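Local coordinates for protein sugar phosphate isomerase/epimerase (PDB 3OBE) that probably acts as a sugar phosphate isomerase or epimerase, built on a xylose isomerase-like TIM barrel, at residues P134-I139 / S172-R177. Sequence-based numbering, arbitrary orientation. Where two conformers were deposited one is given.
Sequences PSLPRI and SNEFKR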
loop_
_atom_site.group_PDB
_atom_site.type_symbol
_atom_site.label_atom_id
_atom_site.label_comp_id
_atom_site.label_asym_id
_atom_site.label_seq_id
_atom_site.Cartn_x
_atom_site.Cartn_y
_atom_site.Cartn_z
ATOM N N PRO A 134 -6.966 -0.444 -1.990
ATOM C CA PRO A 134 -6.722 -1.473 -0.952
ATOM C C PRO A 134 -7.983 -2.222 -0.551
ATOM O O PRO A 134 -8.053 -2.812 0.532
ATOM C CB PRO A 134 -6.229 -0.610 0.213
ATOM C CG PRO A 134 -7.123 0.600 0.131
ATOM C CD PRO A 134 -7.252 0.876 -1.385
ATOM N N SER A 135 -8.972 -2.211 -1.418
ATOM C CA SER A 135 -10.333 -2.671 -1.081
ATOM C C SER A 135 -10.784 -3.686 -2.126
ATOM O O SER A 135 -10.814 -3.405 -3.327
ATOM C CB SER A 135 -11.269 -1.487 -1.088
ATOM O OG SER A 135 -10.859 -0.547 -0.123
ATOM N N LEU A 136 -11.097 -4.878 -1.637
ATOM C CA LEU A 136 -11.536 -6.017 -2.447
ATOM C C LEU A 136 -12.997 -5.923 -2.809
ATOM O O LEU A 136 -13.842 -5.868 -1.909
ATOM C CB LEU A 136 -11.320 -7.322 -1.643
ATOM C CG LEU A 136 -11.635 -8.672 -2.333
ATOM C CD1 LEU A 136 -10.857 -8.908 -3.613
ATOM C CD2 LEU A 136 -11.280 -9.786 -1.338
ATOM N N PRO A 137 -13.321 -5.924 -4.113
ATOM C CA PRO A 137 -14.738 -6.018 -4.492
ATOM C C PRO A 137 -15.354 -7.374 -4.168
ATOM O O PRO A 137 -14.654 -8.330 -3.795
ATOM C CB PRO A 137 -14.704 -5.771 -6.010
ATOM C CG PRO A 137 -13.443 -4.980 -6.267
ATOM C CD PRO A 137 -12.485 -5.656 -5.293
ATOM N N ARG A 138 -16.672 -7.451 -4.304
ATOM C CA ARG A 138 -17.326 -8.721 -4.193
ATOM C C ARG A 138 -16.867 -9.684 -5.264
ATOM O O ARG A 138 -17.094 -9.446 -6.431
ATOM C CB ARG A 138 -18.846 -8.534 -4.259
ATOM C CG ARG A 138 -19.579 -9.848 -3.978
ATOM C CD ARG A 138 -21.109 -9.734 -3.776
ATOM N NE ARG A 138 -21.427 -8.967 -2.575
ATOM C CZ ARG A 138 -21.423 -9.428 -1.334
ATOM N NH1 ARG A 138 -21.136 -10.717 -1.069
ATOM N NH2 ARG A 138 -21.727 -8.598 -0.346
ATOM N N ILE A 139 -16.260 -10.793 -4.854
ATOM C CA ILE A 139 -15.815 -11.796 -5.811
ATOM C C ILE A 139 -16.343 -13.135 -5.414
ATOM O O ILE A 139 -15.915 -13.677 -4.393
ATOM C CB ILE A 139 -14.238 -11.875 -5.891
ATOM C CG1 ILE A 139 -13.604 -10.502 -6.090
ATOM C CG2 ILE A 139 -13.805 -12.958 -6.929
ATOM C CD1 ILE A 139 -13.810 -9.878 -7.343
ATOM N N SER A 172 -6.414 -10.572 3.485
ATOM C CA SER A 172 -6.343 -12.048 3.515
ATOM C C SER A 172 -7.345 -12.704 2.586
ATOM O O SER A 172 -7.126 -13.844 2.170
ATOM C CB SER A 172 -6.512 -12.594 4.925
ATOM O OG SER A 172 -5.520 -12.094 5.788
ATOM N N ASN A 173 -8.432 -12.009 2.278
ATOM C CA ASN A 173 -9.552 -12.663 1.557
ATOM C C ASN A 173 -9.191 -12.910 0.093
ATOM O O ASN A 173 -9.845 -13.728 -0.571
ATOM C CB ASN A 173 -10.824 -11.860 1.657
ATOM C CG ASN A 173 -11.517 -12.026 2.977
ATOM O OD1 ASN A 173 -11.313 -13.016 3.706
ATOM N ND2 ASN A 173 -12.425 -11.094 3.267
ATOM N N GLU A 174 -8.135 -12.277 -0.399
ATOM C CA GLU A 174 -7.644 -12.531 -1.744
ATOM C C GLU A 174 -7.053 -13.944 -1.822
ATOM O O GLU A 174 -6.792 -14.454 -2.917
ATOM C CB GLU A 174 -6.627 -11.538 -2.192
ATOM C CG GLU A 174 -7.165 -10.134 -2.413
ATOM C CD GLU A 174 -7.338 -9.256 -1.226
ATOM O OE1 GLU A 174 -7.086 -9.665 -0.062
ATOM O OE2 GLU A 174 -7.750 -8.077 -1.456
ATOM N N PHE A 175 -6.862 -14.571 -0.668
ATOM C CA PHE A 175 -6.305 -15.943 -0.661
ATOM C C PHE A 175 -7.366 -16.976 -0.413
ATOM O O PHE A 175 -7.079 -18.166 -0.150
ATOM C CB PHE A 175 -5.115 -16.026 0.275
ATOM C CG PHE A 175 -4.047 -15.049 -0.075
ATOM C CD1 PHE A 175 -3.357 -15.164 -1.275
ATOM C CD2 PHE A 175 -3.843 -13.923 0.688
ATOM C CE1 PHE A 175 -2.413 -14.210 -1.653
ATOM C CE2 PHE A 175 -2.894 -12.991 0.339
ATOM C CZ PHE A 175 -2.178 -13.120 -0.839
ATOM N N LYS A 176 -8.622 -16.563 -0.540
ATOM C CA LYS A 176 -9.711 -17.497 -0.747
ATOM C C LYS A 176 -9.686 -17.911 -2.218
ATOM O O LYS A 176 -9.234 -17.146 -3.059
ATOM C CB LYS A 176 -11.050 -16.876 -0.392
ATOM C CG LYS A 176 -11.186 -16.507 1.111
ATOM C CD LYS A 176 -12.536 -15.813 1.466
ATOM C CE LYS A 176 -12.937 -16.049 2.977
ATOM N N ARG A 177 -10.209 -19.112 -2.463
ATOM C CA ARG A 177 -10.422 -19.652 -3.796
ATOM C C ARG A 177 -11.849 -19.414 -4.268
ATOM O O ARG A 177 -12.826 -19.465 -3.488
ATOM C CB ARG A 177 -10.129 -21.160 -3.801
ATOM C CG ARG A 177 -8.646 -21.490 -3.689
ATOM C CD ARG A 177 -8.390 -22.983 -3.756
ATOM N NE ARG A 177 -7.046 -23.306 -3.296
ATOM C CZ ARG A 177 -5.980 -23.412 -4.070
ATOM N NH1 ARG A 177 -6.093 -23.219 -5.362
ATOM N NH2 ARG A 177 -4.799 -23.718 -3.542
#
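N173 and E174 meet L136 across two neighbouring loops of the TIM barrel. One loop follows strand 130-133, the other follows strand 165-169. The two strands are adjacent and parallel in the barrel sheet, and L136 of the first loop packs against the second.

In the segment 172-177, S172 starts the turn. Its O accepts a hydrogen bond from F175 N at 2.9 Å. N173 opens the short 3-10 segment 173-174. Its CB lies 3.7 Å from L136 CD2, and the two side chains cross at about a right angle. The touch on N173 is therefore made by the methylene and not by the amide.

E174 comes next, and the side chains of E174 and L136 come at each other from opposite directions. The E174 chain folds over about the CB-CG bond (chi2 81°), which brings the carboxylate beside the leucine. E174 OE2 lies 3.7 Å from L136 CB and 3.9 Å from L136 CD1. L136 CG is anti to its backbone N (chi1 -176°), and both methyls face the 3-10 segment. Y168 also touches L136. F204 of helix 200-207 packs on the same leucine.

Beyond E174, K176 N is hydrogen-bonded to N173 O at 3.1 Å. With the bond from F175 N, this shapes the turn that carries N173 and E174.

No hydrogen bond or salt bridge joins the two segments. The contact is van der Waals only: an aliphatic side chain lies against the carboxylate of a buried residue, with each oxygen hydrogen-bonded, OE2 to Y168 OH and OE1 to the backbone N of H171.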